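Local coordinates for Rep protein (Adeno-associated virus - 5, PDB 1M55) that probably nicks and rejoins single-stranded viral DNA at the replication origin, as the site-specific nuclease domain of a rolling-circle-type replication initiator, at residues W67-F78 with H91-I99; L104-L115 with N128-V136. All blocks are in the same frame, centred on the assembly; numbering follows the deposited sequence.

Contact 1 (W67-F78 with H91-I99); sequences WNKFSKQESKFF and HTLVETSGI. With ZN (zinc ion), chain D; ZN (zinc ion), chain C.
Glu95 OE2 is gripped twice: it binds one zinc ion at 2.2 Å and accepts the backbone N-H of Lys76. The hydrogen bond from Lys76 N to Glu95 OE2 is 2.9 Å long and nearly straight (169°), and it meets the carboxylate from above its plane. With chi1 at 75° and an extended chain beyond CG, Glu95 brings OE2 within reach of both Lys76 N and the zinc ion. Glu95 N donates in return to Lys76 O, so main chain and side chain of Glu95 both bond to Lys76. Gln73 comes to the same zinc from the opposite direction through OE1, its amide plane 65° from the carboxylate. Its OE1 lies 3.2 Å from Glu95 OE2, two acceptors brought together by the metal. Two waters add to the coordination.

Beyond Lys76 the hairpin of strands 77-83 and 88-95 is regular antiparallel sheet: Phe77 and Val94 form a non-hydrogen-bonded pair, Phe78 and Leu93 a hydrogen-bonded one. Val94 CG1 sits over one face of the Trp67 indole, a CH-pi contact 3.3 Å from the centroid of the five-membered ring. Ile99 CD1 lies over the opposite face near the rim. At the ring edge a water accepts from Trp67 NE1 at 3.0 Å and also from Ser75 OG, and donates to the carbonyls of Glu95 and Ser97, tying helix end, loop and turn together. At the far end His91 NE2 binds the other zinc at 2.0 Å with Glu82 and His89, the His-hydrophobic-His arrangement of HUH nucleases, while its ND1 bonds to Glu6. Because the Lys76 N-H and the zinc share Glu95 OE2, the bond to the backbone helps fix the metal-binding carboxylate.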
loop_
_atom_site.group_PDB
_atom_site.type_symbol
_atom_site.label_atom_id
_atom_site.label_comp_id
_atom_site.label_asym_id
_atom_site.label_seq_id
_atom_site.Cartn_x
_atom_site.Cartn_y
_atom_site.Cartn_z
ATOM N N TRP A 67 3.725 6.737 10.424
ATOM C CA TRP A 67 4.924 5.909 10.560
ATOM C C TRP A 67 6.133 6.814 10.811
ATOM O O TRP A 67 6.955 6.531 11.685
ATOM C CB TRP A 67 5.154 5.081 9.294
ATOM C CG TRP A 67 6.303 4.122 9.402
ATOM C CD1 TRP A 67 7.629 4.419 9.288
ATOM C CD2 TRP A 67 6.227 2.706 9.628
ATOM N NE1 TRP A 67 8.382 3.281 9.426
ATOM C CE2 TRP A 67 7.550 2.214 9.636
ATOM C CE3 TRP A 67 5.169 1.805 9.822
ATOM C CZ2 TRP A 67 7.849 0.858 9.830
ATOM C CZ3 TRP A 67 5.467 0.451 10.015
ATOM C CH2 TRP A 67 6.799 -0.004 10.015
ATOM N N ASN A 68 6.216 7.915 10.062
ATOM C CA ASN A 68 7.318 8.868 10.205
ATOM C C ASN A 68 7.367 9.426 11.625
ATOM O O ASN A 68 8.438 9.754 12.131
ATOM C CB ASN A 68 7.183 10.031 9.209
ATOM C CG ASN A 68 7.367 9.609 7.747
ATOM O OD1 ASN A 68 7.050 10.378 6.839
ATOM N ND2 ASN A 68 7.880 8.407 7.515
ATOM N N LYS A 69 6.206 9.562 12.259
ATOM C CA LYS A 69 6.151 10.064 13.630
ATOM C C LYS A 69 6.936 9.119 14.543
ATOM O O LYS A 69 7.705 9.562 15.399
ATOM C CB LYS A 69 4.702 10.158 14.111
ATOM C CG LYS A 69 4.560 10.651 15.545
ATOM C CD LYS A 69 3.134 10.543 16.035
ATOM C CE LYS A 69 2.690 9.101 16.072
ATOM N NZ LYS A 69 1.400 8.945 16.787
ATOM N N PHE A 70 6.758 7.817 14.326
ATOM C CA PHE A 70 7.432 6.789 15.117
ATOM C C PHE A 70 8.901 6.580 14.744
ATOM O O PHE A 70 9.742 6.377 15.620
ATOM C CB PHE A 70 6.688 5.455 15.003
ATOM C CG PHE A 70 5.274 5.495 15.509
ATOM C CD1 PHE A 70 4.216 5.135 14.679
ATOM C CD2 PHE A 70 4.996 5.878 16.819
ATOM C CE1 PHE A 70 2.904 5.157 15.144
ATOM C CE2 PHE A 70 3.682 5.901 17.291
ATOM C CZ PHE A 70 2.638 5.539 16.451
ATOM N N SER A 71 9.208 6.604 13.451
ATOM C CA SER A 71 10.580 6.403 12.984
ATOM C C SER A 71 11.432 7.663 13.108
ATOM O O SER A 71 12.661 7.595 13.044
ATOM C CB SER A 71 10.579 5.951 11.522
ATOM O OG SER A 71 10.068 6.977 10.684
ATOM N N LYS A 72 10.765 8.808 13.247
ATOM C CA LYS A 72 11.421 10.112 13.347
ATOM C C LYS A 72 12.348 10.395 12.159
ATOM O O LYS A 72 13.461 10.899 12.322
ATOM C CB LYS A 72 12.149 10.272 14.690
ATOM C CG LYS A 72 11.196 10.377 15.884
ATOM C CD LYS A 72 11.945 10.624 17.187
ATOM C CE LYS A 72 11.010 10.604 18.392
ATOM N NZ LYS A 72 9.967 11.657 18.317
ATOM N N GLN A 73 11.877 10.042 10.967
ATOM C CA GLN A 73 12.609 10.268 9.721
ATOM C C GLN A 73 11.646 10.058 8.554
ATOM O O GLN A 73 10.529 9.570 8.751
ATOM C CB GLN A 73 13.786 9.294 9.585
ATOM C CG GLN A 73 13.386 7.828 9.516
ATOM C CD GLN A 73 14.480 6.963 8.933
ATOM O OE1 GLN A 73 14.729 6.992 7.728
ATOM N NE2 GLN A 73 15.138 6.193 9.779
ATOM N N GLU A 74 12.057 10.464 7.355
ATOM C CA GLU A 74 11.229 10.257 6.173
ATOM C C GLU A 74 11.575 8.842 5.712
ATOM O O GLU A 74 12.426 8.650 4.848
ATOM C CB GLU A 74 11.574 11.269 5.076
ATOM C CG GLU A 74 10.733 11.141 3.802
ATOM C CD GLU A 74 9.315 11.686 3.940
ATOM O OE1 GLU A 74 8.940 12.174 5.027
ATOM O OE2 GLU A 74 8.569 11.637 2.941
ATOM N N SER A 75 10.949 7.850 6.336
ATOM C CA SER A 75 11.203 6.453 6.015
ATOM C C SER A 75 11.028 6.096 4.539
ATOM O O SER A 75 10.123 6.605 3.861
ATOM C CB SER A 75 10.300 5.551 6.862
ATOM O OG SER A 75 10.533 5.735 8.249
ATOM N N LYS A 76 11.917 5.236 4.046
ATOM C CA LYS A 76 11.864 4.765 2.669
ATOM C C LYS A 76 10.699 3.785 2.591
ATOM O O LYS A 76 10.418 3.063 3.565
ATOM C CB LYS A 76 13.164 4.057 2.287
ATOM C CG LYS A 76 14.360 4.985 2.140
ATOM C CD LYS A 76 14.146 5.976 1.006
ATOM C CE LYS A 76 15.371 6.850 0.790
ATOM N NZ LYS A 76 15.226 7.712 -0.415
ATOM N N PHE A 77 10.035 3.752 1.441
ATOM C CA PHE A 77 8.888 2.876 1.254
ATOM C C PHE A 77 8.661 2.526 -0.204
ATOM O O PHE A 77 9.187 3.180 -1.110
ATOM C CB PHE A 77 7.602 3.565 1.771
ATOM C CG PHE A 77 7.197 4.797 0.977
ATOM C CD1 PHE A 77 6.432 4.684 -0.188
ATOM C CD2 PHE A 77 7.605 6.065 1.383
ATOM C CE1 PHE A 77 6.085 5.817 -0.937
ATOM C CE2 PHE A 77 7.262 7.205 0.642
ATOM C CZ PHE A 77 6.502 7.078 -0.519
ATOM N N PHE A 78 7.896 1.458 -0.404
ATOM C CA PHE A 78 7.450 1.024 -1.715
ATOM C C PHE A 78 6.060 0.489 -1.403
ATOM O O PHE A 78 5.912 -0.450 -0.624
ATOM C CB PHE A 78 8.313 -0.069 -2.349
ATOM C CG PHE A 78 7.895 -0.398 -3.762
ATOM C CD1 PHE A 78 8.447 0.283 -4.843
ATOM C CD2 PHE A 78 6.886 -1.335 -4.006
ATOM C CE1 PHE A 78 7.997 0.043 -6.149
ATOM C CE2 PHE A 78 6.434 -1.580 -5.303
ATOM C CZ PHE A 78 6.990 -0.886 -6.377
ATOM N N HIS A 91 0.124 -3.276 -0.513
ATOM C CA HIS A 91 1.291 -3.960 0.032
ATOM C C HIS A 91 2.120 -2.756 0.451
ATOM O O HIS A 91 2.597 -1.996 -0.399
ATOM C CB HIS A 91 2.045 -4.751 -1.037
ATOM C CG HIS A 91 1.379 -6.035 -1.410
ATOM N ND1 HIS A 91 1.704 -7.258 -0.866
ATOM C CD2 HIS A 91 0.367 -6.273 -2.280
ATOM C CE1 HIS A 91 0.900 -8.180 -1.410
ATOM N NE2 HIS A 91 0.074 -7.630 -2.273
ATOM N N THR A 92 2.215 -2.540 1.755
ATOM C CA THR A 92 2.937 -1.398 2.287
ATOM C C THR A 92 4.293 -1.798 2.861
ATOM O O THR A 92 4.370 -2.344 3.966
ATOM C CB THR A 92 2.078 -0.699 3.366
ATOM O OG1 THR A 92 0.720 -0.618 2.904
ATOM C CG2 THR A 92 2.590 0.705 3.644
ATOM N N LEU A 93 5.349 -1.579 2.080
ATOM C CA LEU A 93 6.703 -1.893 2.523
ATOM C C LEU A 93 7.339 -0.619 3.057
ATOM O O LEU A 93 7.473 0.370 2.328
ATOM C CB LEU A 93 7.555 -2.424 1.367
ATOM C CG LEU A 93 7.219 -3.777 0.744
ATOM C CD1 LEU A 93 8.186 -4.043 -0.405
ATOM C CD2 LEU A 93 7.318 -4.867 1.789
ATOM N N VAL A 94 7.712 -0.634 4.329
ATOM C CA VAL A 94 8.346 0.527 4.941
ATOM C C VAL A 94 9.611 0.027 5.626
ATOM O O VAL A 94 9.604 -1.036 6.254
ATOM C CB VAL A 94 7.418 1.217 5.953
ATOM C CG1 VAL A 94 8.019 2.545 6.369
ATOM C CG2 VAL A 94 6.042 1.447 5.336
ATOM N N GLU A 95 10.706 0.770 5.493
ATOM C CA GLU A 95 11.961 0.331 6.091
ATOM C C GLU A 95 11.861 0.168 7.601
ATOM O O GLU A 95 11.112 0.880 8.268
ATOM C CB GLU A 95 13.115 1.252 5.707
ATOM C CG GLU A 95 13.139 2.575 6.418
ATOM C CD GLU A 95 14.329 3.409 6.008
ATOM O OE1 GLU A 95 15.451 2.864 5.934
ATOM O OE2 GLU A 95 14.137 4.612 5.750
ATOM N N THR A 96 12.631 -0.780 8.127
ATOM C CA THR A 96 12.631 -1.106 9.551
ATOM C C THR A 96 13.298 -0.090 10.480
ATOM O O THR A 96 13.017 -0.065 11.680
ATOM C CB THR A 96 13.312 -2.466 9.779
ATOM O OG1 THR A 96 14.663 -2.411 9.296
ATOM C CG2 THR A 96 12.575 -3.562 9.034
ATOM N N SER A 97 14.194 0.724 9.928
ATOM C CA SER A 97 14.934 1.722 10.696
ATOM C C SER A 97 14.108 2.477 11.738
ATOM O O SER A 97 13.082 3.085 11.421
ATOM C CB SER A 97 15.606 2.713 9.738
ATOM O OG SER A 97 16.574 3.516 10.398
ATOM N N GLY A 98 14.549 2.405 12.989
ATOM C CA GLY A 98 13.872 3.101 14.069
ATOM C C GLY A 98 12.650 2.430 14.664
ATOM O O GLY A 98 12.098 2.926 15.651
ATOM N N ILE A 99 12.233 1.302 14.097
ATOM C CA ILE A 99 11.052 0.591 14.587
ATOM C C ILE A 99 11.412 -0.839 14.995
ATOM O O ILE A 99 11.734 -1.666 14.140
ATOM C CB ILE A 99 9.954 0.519 13.492
ATOM C CG1 ILE A 99 9.745 1.891 12.834
ATOM C CG2 ILE A 99 8.644 0.004 14.093
ATOM C CD1 ILE A 99 9.090 2.922 13.721
HETATM ZN ZN ZN D . 15.802 5.967 5.992
HETATM ZN ZN ZN C . -1.471 -8.338 -3.330
HETATM O O HOH W 1 11.395 3.348 9.289
HETATM O O HOH W 2 12.470 5.637 16.358
HETATM O O HOH W 3 16.900 4.842 7.781
HETATM O O HOH W 4 14.858 7.462 4.401
#

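Contact 2 (L104-L115 with N128-V136); sequences LGRYVSQIRAQL and NDWVAITKV
Trp130 meets the helix mainly with the six-membered part of its indole. Leu115 CB approaches the ring edge near its plane, 3.9 Å from Trp130 CH2, and Arg112 CG comes in obliquely at 3.6 Å from Trp130 CZ2. One face of the indole is covered, toward the rim, by CG2 of the adjacent Val131. The guanidinium of Arg112, turned 60° against the indole, has Ser109 CA over one face and Val131 O at its edge. A water lies in the same plane: it accepts from Arg112 NH1 at 3.2 Å and donates to Val131 O at 2.9 Å, bridging helix and strand. The bend at chi3 (59°) swings this head group back from the aliphatic run, which lies against Trp130 and Val131, to the strand carbonyl.

This is one helix of an alpha/beta fold laid on the outer part of an antiparallel sheet, as in the nuclease domains of the Rep family. The 104-115 part of helix 101-118 runs nearly antiparallel to strand 131-133, at 163° with the axes 9.3 Å apart, and strand 131-133 pairs antiparallel with strand 3-10. Alternate strand residues point at the helix, so Val131 and Ile133, and not Ala132, face it. Val108 straddles them: its CG1 slides past Val131 CG1 at 3.5 Å, while its CG2 branch crosses to Ile133 CD1. Ile133 also reaches the start of segment 104-115, where its CG2 meets Leu104 CD2 at 3.8 Å and its CD1 rests on the bare CA of Gly105.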
loop_
_atom_site.group_PDB
_atom_site.type_symbol
_atom_site.label_atom_id
_atom_site.label_comp_id
_atom_site.label_asym_id
_atom_site.label_seq_id
_atom_site.Cartn_x
_atom_site.Cartn_y
_atom_site.Cartn_z
ATOM N N LEU A 104 6.244 -2.900 16.978
ATOM C CA LEU A 104 5.526 -2.721 15.715
ATOM C C LEU A 104 4.016 -2.944 15.821
ATOM O O LEU A 104 3.233 -2.199 15.226
ATOM C CB LEU A 104 6.113 -3.633 14.630
ATOM C CG LEU A 104 5.554 -3.482 13.210
ATOM C CD1 LEU A 104 5.853 -2.096 12.659
ATOM C CD2 LEU A 104 6.153 -4.549 12.307
ATOM N N GLY A 105 3.606 -3.958 16.578
ATOM C CA GLY A 105 2.191 -4.244 16.735
ATOM C C GLY A 105 1.430 -3.048 17.283
ATOM O O GLY A 105 0.392 -2.659 16.745
ATOM N N ARG A 106 1.957 -2.447 18.345
ATOM C CA ARG A 106 1.313 -1.290 18.952
ATOM C C ARG A 106 1.300 -0.108 17.985
ATOM O O ARG A 106 0.283 0.575 17.849
ATOM C CB ARG A 106 2.018 -0.897 20.247
ATOM C CG ARG A 106 1.172 -0.038 21.174
ATOM C CD ARG A 106 1.991 0.464 22.345
ATOM N NE ARG A 106 2.996 1.440 21.926
ATOM C CZ ARG A 106 4.231 1.511 22.415
ATOM N NH1 ARG A 106 4.638 0.661 23.349
ATOM N NH2 ARG A 106 5.058 2.451 21.982
ATOM N N TYR A 107 2.420 0.124 17.307
ATOM C CA TYR A 107 2.513 1.226 16.351
ATOM C C TYR A 107 1.480 1.094 15.235
ATOM O O TYR A 107 0.750 2.044 14.940
ATOM C CB TYR A 107 3.915 1.298 15.743
ATOM C CG TYR A 107 4.976 1.859 16.666
ATOM C CD1 TYR A 107 6.313 1.885 16.278
ATOM C CD2 TYR A 107 4.644 2.372 17.921
ATOM C CE1 TYR A 107 7.294 2.410 17.110
ATOM C CE2 TYR A 107 5.621 2.901 18.763
ATOM C CZ TYR A 107 6.943 2.915 18.349
ATOM O OH TYR A 107 7.918 3.435 19.172
ATOM N N VAL A 108 1.411 -0.087 14.626
ATOM C CA VAL A 108 0.467 -0.336 13.540
ATOM C C VAL A 108 -0.973 -0.210 14.033
ATOM O O VAL A 108 -1.841 0.276 13.309
ATOM C CB VAL A 108 0.740 -1.704 12.861
ATOM C CG1 VAL A 108 -0.359 -2.053 11.868
ATOM C CG2 VAL A 108 2.077 -1.646 12.137
ATOM N N SER A 109 -1.213 -0.606 15.280
ATOM C CA SER A 109 -2.537 -0.493 15.885
ATOM C C SER A 109 -2.909 0.998 15.975
ATOM O O SER A 109 -4.051 1.389 15.697
ATOM C CB SER A 109 -2.525 -1.121 17.280
ATOM O OG SER A 109 -3.800 -1.029 17.891
ATOM N N GLN A 110 -1.937 1.828 16.345
ATOM C CA GLN A 110 -2.158 3.269 16.438
ATOM C C GLN A 110 -2.402 3.857 15.048
ATOM O O GLN A 110 -3.233 4.754 14.883
ATOM C CB GLN A 110 -0.967 3.959 17.106
ATOM C CG GLN A 110 -0.871 3.699 18.602
ATOM C CD GLN A 110 0.326 4.381 19.242
ATOM O OE1 GLN A 110 0.562 5.576 19.041
ATOM N NE2 GLN A 110 1.089 3.624 20.023
ATOM N N ILE A 111 -1.672 3.361 14.052
ATOM C CA ILE A 111 -1.846 3.837 12.685
ATOM C C ILE A 111 -3.257 3.488 12.213
ATOM O O ILE A 111 -3.934 4.317 11.609
ATOM C CB ILE A 111 -0.797 3.241 11.724
ATOM C CG1 ILE A 111 0.606 3.696 12.142
ATOM C CG2 ILE A 111 -1.093 3.683 10.296
ATOM C CD1 ILE A 111 1.729 3.139 11.294
ATOM N N ARG A 112 -3.712 2.273 12.516
ATOM C CA ARG A 112 -5.057 1.851 12.135
ATOM C C ARG A 112 -6.097 2.799 12.738
ATOM O O ARG A 112 -7.028 3.229 12.052
ATOM C CB ARG A 112 -5.326 0.415 12.592
ATOM C CG ARG A 112 -6.737 -0.075 12.280
ATOM C CD ARG A 112 -6.900 -1.558 12.555
ATOM N NE ARG A 112 -6.627 -1.897 13.946
ATOM C CZ ARG A 112 -5.730 -2.801 14.333
ATOM N NH1 ARG A 112 -5.013 -3.467 13.432
ATOM N NH2 ARG A 112 -5.535 -3.029 15.625
ATOM N N ALA A 113 -5.924 3.134 14.015
ATOM C CA ALA A 113 -6.841 4.046 14.695
ATOM C C ALA A 113 -6.854 5.414 14.000
ATOM O O ALA A 113 -7.910 6.036 13.844
ATOM C CB ALA A 113 -6.447 4.191 16.158
ATOM N N GLN A 114 -5.680 5.876 13.576
ATOM C CA GLN A 114 -5.568 7.158 12.882
ATOM C C GLN A 114 -6.291 7.093 11.533
ATOM O O GLN A 114 -6.965 8.048 11.133
ATOM C CB GLN A 114 -4.096 7.535 12.695
ATOM C CG GLN A 114 -3.850 8.782 11.850
ATOM C CD GLN A 114 -4.250 10.083 12.538
ATOM O OE1 GLN A 114 -4.929 10.088 13.565
ATOM N NE2 GLN A 114 -3.827 11.198 11.963
ATOM N N LEU A 115 -6.164 5.968 10.834
ATOM C CA LEU A 115 -6.837 5.798 9.549
ATOM C C LEU A 115 -8.353 5.874 9.733
ATOM O O LEU A 115 -9.055 6.514 8.949
ATOM C CB LEU A 115 -6.468 4.450 8.918
ATOM C CG LEU A 115 -5.034 4.312 8.403
ATOM C CD1 LEU A 115 -4.761 2.883 7.968
ATOM C CD2 LEU A 115 -4.814 5.273 7.252
ATOM N N ASN A 128 -12.376 -8.096 7.766
ATOM C CA ASN A 128 -11.534 -8.859 8.675
ATOM C C ASN A 128 -10.057 -8.568 8.432
ATOM O O ASN A 128 -9.616 -8.511 7.287
ATOM C CB ASN A 128 -11.790 -10.360 8.516
ATOM C CG ASN A 128 -11.013 -11.192 9.526
ATOM O OD1 ASN A 128 -11.052 -10.925 10.730
ATOM N ND2 ASN A 128 -10.294 -12.196 9.040
ATOM N N ASP A 129 -9.316 -8.355 9.519
ATOM C CA ASP A 129 -7.877 -8.093 9.475
ATOM C C ASP A 129 -7.522 -7.123 8.359
ATOM O O ASP A 129 -6.616 -7.388 7.570
ATOM C CB ASP A 129 -7.100 -9.406 9.275
ATOM C CG ASP A 129 -7.387 -10.435 10.359
ATOM O OD1 ASP A 129 -7.447 -10.062 11.552
ATOM O OD2 ASP A 129 -7.551 -11.624 10.012
ATOM N N TRP A 130 -8.210 -5.987 8.312
ATOM C CA TRP A 130 -7.954 -5.024 7.251
ATOM C C TRP A 130 -6.594 -4.322 7.308
ATOM O O TRP A 130 -6.173 -3.722 6.327
ATOM C CB TRP A 130 -9.130 -4.053 7.079
ATOM C CG TRP A 130 -9.269 -3.013 8.129
ATOM C CD1 TRP A 130 -9.795 -3.167 9.382
ATOM C CD2 TRP A 130 -8.898 -1.635 8.012
ATOM N NE1 TRP A 130 -9.770 -1.967 10.051
ATOM C CE2 TRP A 130 -9.226 -1.010 9.236
ATOM C CE3 TRP A 130 -8.323 -0.866 6.990
ATOM C CZ2 TRP A 130 -8.995 0.351 9.465
ATOM C CZ3 TRP A 130 -8.095 0.488 7.219
ATOM C CH2 TRP A 130 -8.432 1.080 8.449
ATOM N N VAL A 131 -5.932 -4.353 8.462
ATOM C CA VAL A 131 -4.584 -3.791 8.595
ATOM C C VAL A 131 -3.798 -4.935 9.224
ATOM O O VAL A 131 -3.938 -5.207 10.421
ATOM C CB VAL A 131 -4.523 -2.546 9.504
ATOM C CG1 VAL A 131 -3.076 -2.070 9.641
ATOM C CG2 VAL A 131 -5.365 -1.429 8.918
ATOM N N ALA A 132 -3.013 -5.635 8.411
ATOM C CA ALA A 132 -2.268 -6.794 8.890
ATOM C C ALA A 132 -0.768 -6.773 8.627
ATOM O O ALA A 132 -0.327 -6.560 7.496
ATOM C CB ALA A 132 -2.875 -8.066 8.288
ATOM N N ILE A 133 0.014 -7.016 9.674
ATOM C CA ILE A 133 1.469 -7.074 9.551
ATOM C C ILE A 133 1.813 -8.481 9.049
ATOM O O ILE A 133 1.330 -9.479 9.598
ATOM C CB ILE A 133 2.167 -6.887 10.916
ATOM C CG1 ILE A 133 1.790 -5.540 11.534
ATOM C CG2 ILE A 133 3.681 -6.990 10.749
ATOM C CD1 ILE A 133 2.216 -5.405 12.983
ATOM N N THR A 134 2.619 -8.570 8.001
ATOM C CA THR A 134 3.003 -9.873 7.481
ATOM C C THR A 134 3.952 -10.546 8.473
ATOM O O THR A 134 4.912 -9.930 8.956
ATOM C CB THR A 134 3.660 -9.754 6.096
ATOM O OG1 THR A 134 2.746 -9.112 5.200
ATOM C CG2 THR A 134 4.010 -11.131 5.541
ATOM N N LYS A 135 3.636 -11.793 8.811
ATOM C CA LYS A 135 4.424 -12.589 9.750
ATOM C C LYS A 135 5.199 -13.673 9.000
ATOM O O LYS A 135 4.880 -14.004 7.850
ATOM C CB LYS A 135 3.501 -13.284 10.762
ATOM C CG LYS A 135 2.438 -12.405 11.389
ATOM C CD LYS A 135 3.020 -11.434 12.380
ATOM C CE LYS A 135 1.913 -10.650 13.055
ATOM N NZ LYS A 135 2.417 -9.899 14.230
ATOM N N VAL A 136 6.212 -14.224 9.661
ATOM C CA VAL A 136 7.013 -15.299 9.083
ATOM C C VAL A 136 6.098 -16.524 8.952
ATOM O O VAL A 136 6.193 -17.292 7.993
ATOM C CB VAL A 136 8.221 -15.642 9.988
ATOM C CG1 VAL A 136 8.974 -16.844 9.434
ATOM C CG2 VAL A 136 9.156 -14.445 10.095
HETATM O O HOH W 5 -2.363 -5.125 12.852
#

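Overall arrangement
Contact 2 is the more buried of the two, an apolar helix-on-sheet packing whose one polar crossing is a water bridge; contact 1 is partly buried, mixes backbone pairing with metal coordination, and reaches the surface through its loops. Strand 88-95 is followed, after a turn, by helix 101-118, so the contacts follow in series, and both rest on the same antiparallel sheet, joined through strand 3-10. Their centres are about 14 Å apart, yet they touch: Trp67 packs on Leu104, Ile99 on Tyr107, and the Phe70 and Tyr107 rings stack, fitting the C-terminal end of helix 50-71 against helix 101-118. Zinc belongs to contact 1 alone, bound through His91 and Glu95 at the two ends of strand segment 91-95.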